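Local atomic coordinates of nudix Hydrolase, RenU (Mycolicibacterium smegmatis, PDB entry 6UUF), a protein that probably hydrolyses nucleoside diphosphate derivatives, NADH perhaps among them, as a magnesium-dependent member of the Nudix hydrolase family. Residues E65-A70 / T106-I111; V92-V97 / Q151-V156. The protein carries 3 engineered substitutions. All blocks are in the same frame, centred on the assembly; numbering follows the deposited sequence.

Interaction 1. Residues E65-A70 / T106-I111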
ATOM      1  N   GLU A  65       5.697 -12.167  10.150  1.00 35.37           N
ATOM      2  CA  GLU A  65       6.134 -11.260   9.099  1.00 33.18           C
ATOM      3  C   GLU A  65       6.363  -9.879   9.615  1.00 32.04           C
ATOM      4  O   GLU A  65       5.675  -9.401  10.487  1.00 29.77           O
ATOM      5  CB  GLU A  65       5.055 -11.105   8.059  1.00 32.68           C
ATOM      6  CG  GLU A  65       4.921 -12.267   7.123  1.00 33.11           C
ATOM      7  CD  GLU A  65       3.850 -12.036   6.084  1.00 33.48           C
ATOM      8  OE1 GLU A  65       2.799 -11.403   6.347  1.00 36.87           O
ATOM      9  OE2 GLU A  65       4.037 -12.535   4.990  1.00 37.39           O
ATOM     10  N   THR A  66       7.309  -9.203   8.992  1.00 34.78           N
ATOM     11  CA  THR A  66       7.464  -7.778   9.201  1.00 33.33           C
ATOM     12  C   THR A  66       6.449  -7.113   8.291  1.00 31.09           C
ATOM     13  O   THR A  66       6.009  -7.755   7.297  1.00 27.81           O
ATOM     14  CB  THR A  66       8.869  -7.347   8.815  1.00 33.12           C
ATOM     15  OG1 THR A  66       9.074  -7.668   7.426  1.00 35.48           O
ATOM     16  CG2 THR A  66       9.904  -8.065   9.731  1.00 32.01           C
ATOM     17  N   PRO A  67       6.061  -5.855   8.627  1.00 28.79           N
ATOM     18  CA  PRO A  67       5.265  -5.066   7.691  1.00 31.07           C
ATOM     19  C   PRO A  67       5.850  -5.064   6.266  1.00 29.14           C
ATOM     20  O   PRO A  67       5.092  -5.236   5.312  1.00 30.27           O
ATOM     21  CB  PRO A  67       5.260  -3.643   8.312  1.00 32.34           C
ATOM     22  CG  PRO A  67       5.688  -3.800   9.719  1.00 30.62           C
ATOM     23  CD  PRO A  67       6.515  -5.061   9.791  1.00 30.29           C
ATOM     24  N   GLU A  68       7.170  -4.945   6.131  1.00 28.88           N
ATOM     25  CA  GLU A  68       7.834  -4.999   4.825  1.00 31.94           C
ATOM     26  C   GLU A  68       7.601  -6.305   4.038  1.00 32.94           C
ATOM     27  O   GLU A  68       7.278  -6.306   2.840  1.00 33.31           O
ATOM     28  CB  GLU A  68       9.345  -4.582   4.826  1.00 37.86           C
ATOM     29  CG  GLU A  68      10.204  -4.690   6.073  1.00 45.01           C
ATOM     30  CD  GLU A  68       9.900  -3.669   7.183  1.00 47.03           C
ATOM     31  OE1 GLU A  68       9.018  -3.998   7.996  1.00 41.36           O
ATOM     32  OE2 GLU A  68      10.580  -2.622   7.313  1.00 45.87           O
ATOM     33  N   GLN A  69       7.721  -7.414   4.719  1.00 33.28           N
ATOM     34  CA  GLN A  69       7.457  -8.684   4.093  1.00 33.99           C
ATOM     35  C   GLN A  69       6.031  -8.782   3.679  1.00 33.15           C
ATOM     36  O   GLN A  69       5.746  -9.289   2.603  1.00 33.72           O
ATOM     37  CB  GLN A  69       7.810  -9.812   5.052  1.00 37.48           C
ATOM     38  CG  GLN A  69       9.308  -9.904   5.201  1.00 35.28           C
ATOM     39  CD  GLN A  69       9.717 -10.867   6.258  1.00 38.23           C
ATOM     40  OE1 GLN A  69       9.148 -10.928   7.315  1.00 38.55           O
ATOM     41  NE2 GLN A  69      10.740 -11.610   5.975  1.00 45.07           N
ATOM     42  N   ALA A  70       5.120  -8.301   4.521  1.00 31.90           N
ATOM     43  CA  ALA A  70       3.714  -8.474   4.213  1.00 31.79           C
ATOM     44  C   ALA A  70       3.362  -7.702   2.943  1.00 33.36           C
ATOM     45  O   ALA A  70       2.685  -8.231   2.089  1.00 36.84           O
ATOM     46  CB  ALA A  70       2.831  -8.028   5.352  1.00 32.26           C
ATOM     47  N   THR A 106      -3.165  -1.477  13.101  1.00 34.76           N
ATOM     48  CA  THR A 106      -2.504  -0.456  12.305  1.00 34.57           C
ATOM     49  C   THR A 106      -2.470  -0.849  10.852  1.00 32.13           C
ATOM     50  O   THR A 106      -2.558  -2.053  10.471  1.00 32.04           O
ATOM     51  CB  THR A 106      -1.045  -0.303  12.771  1.00 35.22           C
ATOM     52  OG1 THR A 106      -0.429  -1.588  12.694  1.00 33.46           O
ATOM     53  CG2 THR A 106      -0.957   0.207  14.178  1.00 35.29           C
ATOM     54  N   TYR A 107      -2.287   0.183  10.045  1.00 32.40           N
ATOM     55  CA  TYR A 107      -1.953   0.053   8.655  1.00 30.40           C
ATOM     56  C   TYR A 107      -0.591   0.706   8.477  1.00 30.62           C
ATOM     57  O   TYR A 107      -0.425   1.909   8.835  1.00 28.56           O
ATOM     58  CB  TYR A 107      -2.959   0.801   7.751  1.00 30.44           C
ATOM     59  CG  TYR A 107      -2.737   0.525   6.283  1.00 30.39           C
ATOM     60  CD1 TYR A 107      -1.762   1.196   5.555  1.00 32.68           C
ATOM     61  CD2 TYR A 107      -3.520  -0.399   5.605  1.00 34.08           C
ATOM     62  CE1 TYR A 107      -1.538   0.923   4.223  1.00 31.80           C
ATOM     63  CE2 TYR A 107      -3.344  -0.639   4.246  1.00 33.70           C
ATOM     64  CZ  TYR A 107      -2.345   0.009   3.573  1.00 31.59           C
ATOM     65  OH  TYR A 107      -2.174  -0.265   2.251  1.00 31.57           O
ATOM     66  N   THR A 108       0.309  -0.036   7.830  1.00 27.23           N
ATOM     67  CA  THR A 108       1.655   0.393   7.588  1.00 29.72           C
ATOM     68  C   THR A 108       1.912   0.475   6.100  1.00 30.27           C
ATOM     69  O   THR A 108       1.810  -0.521   5.365  1.00 28.52           O
ATOM     70  CB  THR A 108       2.668  -0.557   8.220  1.00 31.28           C
ATOM     71  OG1 THR A 108       2.477  -0.604   9.624  1.00 29.96           O
ATOM     72  CG2 THR A 108       4.096  -0.087   7.968  1.00 32.97           C
ATOM     73  N   THR A 109       2.290   1.670   5.661  1.00 30.13           N
ATOM     74  CA  THR A 109       2.691   1.901   4.278  1.00 28.83           C
ATOM     75  C   THR A 109       4.184   1.651   4.165  1.00 30.45           C
ATOM     76  O   THR A 109       5.001   2.215   4.922  1.00 30.57           O
ATOM     77  CB  THR A 109       2.345   3.344   3.807  1.00 29.87           C
ATOM     78  OG1 THR A 109       0.930   3.516   3.838  1.00 28.23           O
ATOM     79  CG2 THR A 109       2.830   3.576   2.397  1.00 29.19           C
ATOM     80  N   VAL A 110       4.537   0.802   3.209  1.00 30.21           N
ATOM     81  CA  VAL A 110       5.896   0.430   2.991  1.00 29.99           C
ATOM     82  C   VAL A 110       6.261   1.087   1.662  1.00 29.62           C
ATOM     83  O   VAL A 110       5.739   0.706   0.593  1.00 28.72           O
ATOM     84  CB  VAL A 110       6.009  -1.110   2.962  1.00 33.78           C
ATOM     85  CG1 VAL A 110       7.425  -1.593   2.646  1.00 33.06           C
ATOM     86  CG2 VAL A 110       5.589  -1.685   4.316  1.00 33.76           C
ATOM     87  N   ILE A 111       7.159   2.072   1.731  1.00 26.51           N
ATOM     88  CA  ILE A 111       7.656   2.786   0.554  1.00 26.73           C
ATOM     89  C   ILE A 111       8.784   1.983  -0.101  1.00 27.95           C
ATOM     90  O   ILE A 111       9.734   1.592   0.560  1.00 30.38           O
ATOM     91  CB  ILE A 111       8.182   4.184   0.970  1.00 26.37           C
ATOM     92  CG1 ILE A 111       7.053   4.951   1.718  1.00 28.51           C
ATOM     93  CG2 ILE A 111       8.724   4.922  -0.236  1.00 26.65           C
ATOM     94  CD1 ILE A 111       7.372   6.374   2.125  1.00 29.35           C
TER

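Interaction 2. Residues V92-V97 / Q151-V156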
ATOM      1  N   VAL A  92       5.965   3.683   7.042  1.00 36.49           N
ATOM      2  CA  VAL A  92       5.205   4.742   7.750  1.00 36.48           C
ATOM      3  C   VAL A  92       3.845   4.193   8.259  1.00 35.13           C
ATOM      4  O   VAL A  92       3.023   3.665   7.483  1.00 32.46           O
ATOM      5  CB  VAL A  92       4.881   5.898   6.795  1.00 37.03           C
ATOM      6  CG1 VAL A  92       4.346   7.097   7.576  1.00 42.33           C
ATOM      7  CG2 VAL A  92       6.117   6.285   5.997  1.00 36.92           C
ATOM      8  N   VAL A  93       3.609   4.334   9.554  1.00 33.29           N
ATOM      9  CA  VAL A  93       2.340   3.958  10.136  1.00 34.81           C
ATOM     10  C   VAL A  93       1.355   5.053   9.727  1.00 34.87           C
ATOM     11  O   VAL A  93       1.449   6.164  10.224  1.00 35.01           O
ATOM     12  CB  VAL A  93       2.424   3.823  11.661  1.00 33.37           C
ATOM     13  CG1 VAL A  93       1.080   3.438  12.241  1.00 34.69           C
ATOM     14  CG2 VAL A  93       3.427   2.758  12.039  1.00 38.10           C
ATOM     15  N   THR A  94       0.438   4.707   8.818  1.00 32.17           N
ATOM     16  CA  THR A  94      -0.539   5.625   8.236  1.00 33.82           C
ATOM     17  C   THR A  94      -1.921   5.524   8.859  1.00 38.01           C
ATOM     18  O   THR A  94      -2.787   6.310   8.524  1.00 40.93           O
ATOM     19  CB  THR A  94      -0.644   5.434   6.700  1.00 35.39           C
ATOM     20  OG1 THR A  94      -0.584   4.047   6.369  1.00 39.76           O
ATOM     21  CG2 THR A  94       0.543   6.077   6.017  1.00 36.48           C
ATOM     22  N   ALA A  95      -2.127   4.567   9.768  1.00 37.20           N
ATOM     23  CA  ALA A  95      -3.376   4.442  10.506  1.00 37.38           C
ATOM     24  C   ALA A  95      -3.166   3.588  11.757  1.00 38.51           C
ATOM     25  O   ALA A  95      -2.483   2.568  11.716  1.00 31.87           O
ATOM     26  CB  ALA A  95      -4.470   3.851   9.626  1.00 38.19           C
ATOM     27  N   GLU A  96      -3.772   4.027  12.849  1.00 39.17           N
ATOM     28  CA  GLU A  96      -3.572   3.462  14.161  1.00 46.10           C
ATOM     29  C   GLU A  96      -4.889   3.544  14.925  1.00 46.47           C
ATOM     30  O   GLU A  96      -5.471   4.644  15.066  1.00 41.19           O
ATOM     31  CB  GLU A  96      -2.522   4.300  14.865  1.00 51.53           C
ATOM     32  CG  GLU A  96      -1.994   3.714  16.140  1.00 59.65           C
ATOM     33  CD  GLU A  96      -0.851   4.552  16.678  1.00 74.68           C
ATOM     34  OE1 GLU A  96      -1.048   5.783  16.862  1.00 81.26           O
ATOM     35  OE2 GLU A  96       0.245   3.986  16.899  1.00 85.02           O
ATOM     36  N   VAL A  97      -5.368   2.398  15.403  1.00 42.11           N
ATOM     37  CA  VAL A  97      -6.683   2.354  16.035  1.00 43.72           C
ATOM     38  C   VAL A  97      -6.544   1.680  17.356  1.00 40.58           C
ATOM     39  O   VAL A  97      -6.000   0.582  17.424  1.00 36.23           O
ATOM     40  CB  VAL A  97      -7.744   1.614  15.190  1.00 41.49           C
ATOM     41  CG1 VAL A  97      -9.061   1.552  15.917  1.00 42.06           C
ATOM     42  CG2 VAL A  97      -7.979   2.357  13.889  1.00 44.99           C
ATOM     43  N   GLN A 151      -1.342  13.010   1.607  1.00 34.41           N
ATOM     44  CA  GLN A 151      -0.490  14.215   1.669  1.00 36.59           C
ATOM     45  C   GLN A 151       0.696  13.964   2.564  1.00 34.53           C
ATOM     46  O   GLN A 151       1.826  14.337   2.237  1.00 34.36           O
ATOM     47  CB  GLN A 151      -1.275  15.454   2.128  1.00 43.60           C
ATOM     48  CG  GLN A 151      -0.437  16.690   2.520  1.00 49.87           C
ATOM     49  CD  GLN A 151       0.557  17.228   1.466  1.00 59.94           C
ATOM     50  OE1 GLN A 151       0.415  17.014   0.254  1.00 67.74           O
ATOM     51  NE2 GLN A 151       1.577  17.960   1.950  1.00 58.84           N
ATOM     52  N   ARG A 152       0.435  13.312   3.704  1.00 38.76           N
ATOM     53  CA  ARG A 152       1.490  12.953   4.623  1.00 39.18           C
ATOM     54  C   ARG A 152       2.534  12.029   3.957  1.00 38.49           C
ATOM     55  O   ARG A 152       3.732  12.318   4.029  1.00 37.52           O
ATOM     56  CB  ARG A 152       0.906  12.350   5.886  1.00 45.79           C
ATOM     57  CG  ARG A 152       1.899  12.246   7.042  1.00 56.67           C
ATOM     58  CD  ARG A 152       2.289  13.610   7.663  1.00 62.16           C
ATOM     59  NE  ARG A 152       3.411  13.433   8.611  1.00 65.09           N
ATOM     60  CZ  ARG A 152       4.675  13.849   8.456  1.00 68.21           C
ATOM     61  NH1 ARG A 152       5.078  14.558   7.392  1.00 69.03           N
ATOM     62  NH2 ARG A 152       5.559  13.563   9.409  1.00 74.47           N
ATOM     63  N   LEU A 153       2.086  10.983   3.247  1.00 34.73           N
ATOM     64  CA  LEU A 153       3.019  10.145   2.472  1.00 34.81           C
ATOM     65  C   LEU A 153       3.842  10.921   1.476  1.00 35.33           C
ATOM     66  O   LEU A 153       5.006  10.604   1.271  1.00 32.48           O
ATOM     67  CB  LEU A 153       2.287   9.026   1.714  1.00 33.92           C
ATOM     68  CG  LEU A 153       1.781   7.968   2.658  1.00 32.86           C
ATOM     69  CD1 LEU A 153       0.724   7.100   2.025  1.00 34.18           C
ATOM     70  CD2 LEU A 153       2.945   7.125   3.152  1.00 37.00           C
ATOM     71  N   ARG A 154       3.245  11.913   0.812  1.00 36.44           N
ATOM     72  CA  ARG A 154       4.021  12.753  -0.105  1.00 38.28           C
ATOM     73  C   ARG A 154       5.148  13.504   0.586  1.00 39.73           C
ATOM     74  O   ARG A 154       6.261  13.612   0.046  1.00 35.61           O
ATOM     75  CB  ARG A 154       3.104  13.752  -0.766  1.00 40.42           C
ATOM     76  CG  ARG A 154       2.238  13.112  -1.805  1.00 43.28           C
ATOM     77  CD  ARG A 154       2.819  13.400  -3.158  1.00 49.65           C
ATOM     78  NE  ARG A 154       2.212  14.587  -3.709  1.00 47.63           N
ATOM     79  CZ  ARG A 154       2.620  15.198  -4.811  1.00 48.43           C
ATOM     80  NH1 ARG A 154       3.710  14.798  -5.483  1.00 52.59           N
ATOM     81  NH2 ARG A 154       1.925  16.238  -5.221  1.00 49.37           N
ATOM     82  N   GLU A 155       4.845  14.048   1.771  1.00 42.27           N
ATOM     83  CA  GLU A 155       5.862  14.778   2.549  1.00 43.24           C
ATOM     84  C   GLU A 155       7.024  13.822   2.883  1.00 39.36           C
ATOM     85  O   GLU A 155       8.197  14.135   2.726  1.00 41.54           O
ATOM     86  CB  GLU A 155       5.249  15.384   3.814  1.00 45.08           C
ATOM     87  CG  GLU A 155       4.249  16.487   3.514  1.00 51.00           C
ATOM     88  CD  GLU A 155       3.389  16.963   4.686  1.00 61.21           C
ATOM     89  OE1 GLU A 155       3.454  16.415   5.813  1.00 70.72           O
ATOM     90  OE2 GLU A 155       2.607  17.919   4.462  1.00 65.19           O
ATOM     91  N   VAL A 156       6.674  12.629   3.303  1.00 37.85           N
ATOM     92  CA  VAL A 156       7.669  11.605   3.527  1.00 37.05           C
ATOM     93  C   VAL A 156       8.388  11.198   2.254  1.00 36.45           C
ATOM     94  O   VAL A 156       9.594  11.112   2.239  1.00 36.71           O
ATOM     95  CB  VAL A 156       7.059  10.358   4.177  1.00 37.46           C
ATOM     96  CG1 VAL A 156       8.085   9.243   4.298  1.00 36.21           C
ATOM     97  CG2 VAL A 156       6.506  10.725   5.555  1.00 39.28           C
TER

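Interaction 1. Residues E65-A70 / T106-I111
Q69 OE1 is gripped twice by T66, just before P67, the residue that leans on T108. T66 N lies 3.0 Å from Q69 OE1. The bond is nearly straight at 170°, lies in the carbonyl plane and uses a lone pair. T66 OG1 adds a weak bond to the same oxygen. In return, Q69 N donates to T66 OG1 at 3.0 Å. This exchange is a capping box, with T66 as the N-cap of helix 67-79. It closes the first turn of the helix, which carries P67 and E68 against the strand.

The contact with the strand is van der Waals packing, mostly of apolar groups. P67 CB rests on T108 CG2 at 3.8 Å. T108 and V110 both direct their CB toward the helix, as alternate residues of one strand face. With CG1 anti to its backbone N (chi1 176°), V110 sends CG1 to E68 and CG2 to the P67 carbonyl. CG2 reaches P67 O at 3.7 Å. CG1 lies alongside E68, 4.2 Å from E68 CB.

T108 also touches T91 of strand 87-98, and V110 touches L26 of strand 23-31. The preceding E65 forms a salt bridge with R73, nearly two turns into the helix. The spacing of E65 and R73 is consistent with the Nudix box, so helix 67-79 is probably the Nudix helix, here with its start seated on the central sheet.

Interaction 2. Residues V92-V97 / Q151-V156
Strand 92-97, through V92 and T94, faces helix 151-156, through L153 and V156; the two run almost antiparallel, at 170°, with their axes 10.2 Å apart at closest approach. The nearest CA atoms, those of V92 and L153, are 7.9 Å apart. Side chains bridge this gap.

V92 and V156 point toward each other and slide past in opposite directions. V92 CG2 meets V156 CG1 at 3.9 Å. V156 has CG1 anti to its backbone N (chi1 175°), and this places that methyl against the strand. L153 starts off to one side, but its end swings in. L153 CD2 lies 3.9 Å from T94 CG2 and 4.3 Å from V92 CB. The T94 and L153 side chains cross at about a right angle.

T94 divides its two branches. Its methyl faces the helix, while OG1 is hydrogen-bonded to T109 OG1 and Y107 O on the neighbouring strand 104-113. T94 and A95 together face Y107 and form a classic beta bulge. In the Nudix fold a mixed sheet is sandwiched between helices, and here helix 144-158 covers one face. L153 and V156 also touch T109 and I111 of strand 104-113, so the helix spans two strands.

The polar groups of this helix turn lie off the apolar seam. E155 ties two residues of the turn before it. R152 NH1 forms a salt bridge with E155 OE1 at 2.9 Å, approaching the anti lone pair of that oxygen. Q151 NE2 donates to E155 OE2 at 2.7 Å, with the donor 31° out of the carboxylate plane.

Interactions 1 and 2 lie on opposite faces of the same sheet, with centres 12 Å apart. They meet through neighbouring strands: T109 O and V92 N are 2.8 Å apart, a probable hydrogen bond. T109 marks the change of face. Its neighbours T108 and V110 serve interaction 1, while T109 CG2 packs on L153 of interaction 2. Both contacts are partly buried and join helix to strand by apolar side chains. Interaction 1 lies nearer the chain centre and uses the capped start of helix 67-79. Interaction 2 lies farther out and uses the second half of helix 144-158, whose R152 and E155 pair with each other, while R154 pairs with D135 outside the helix.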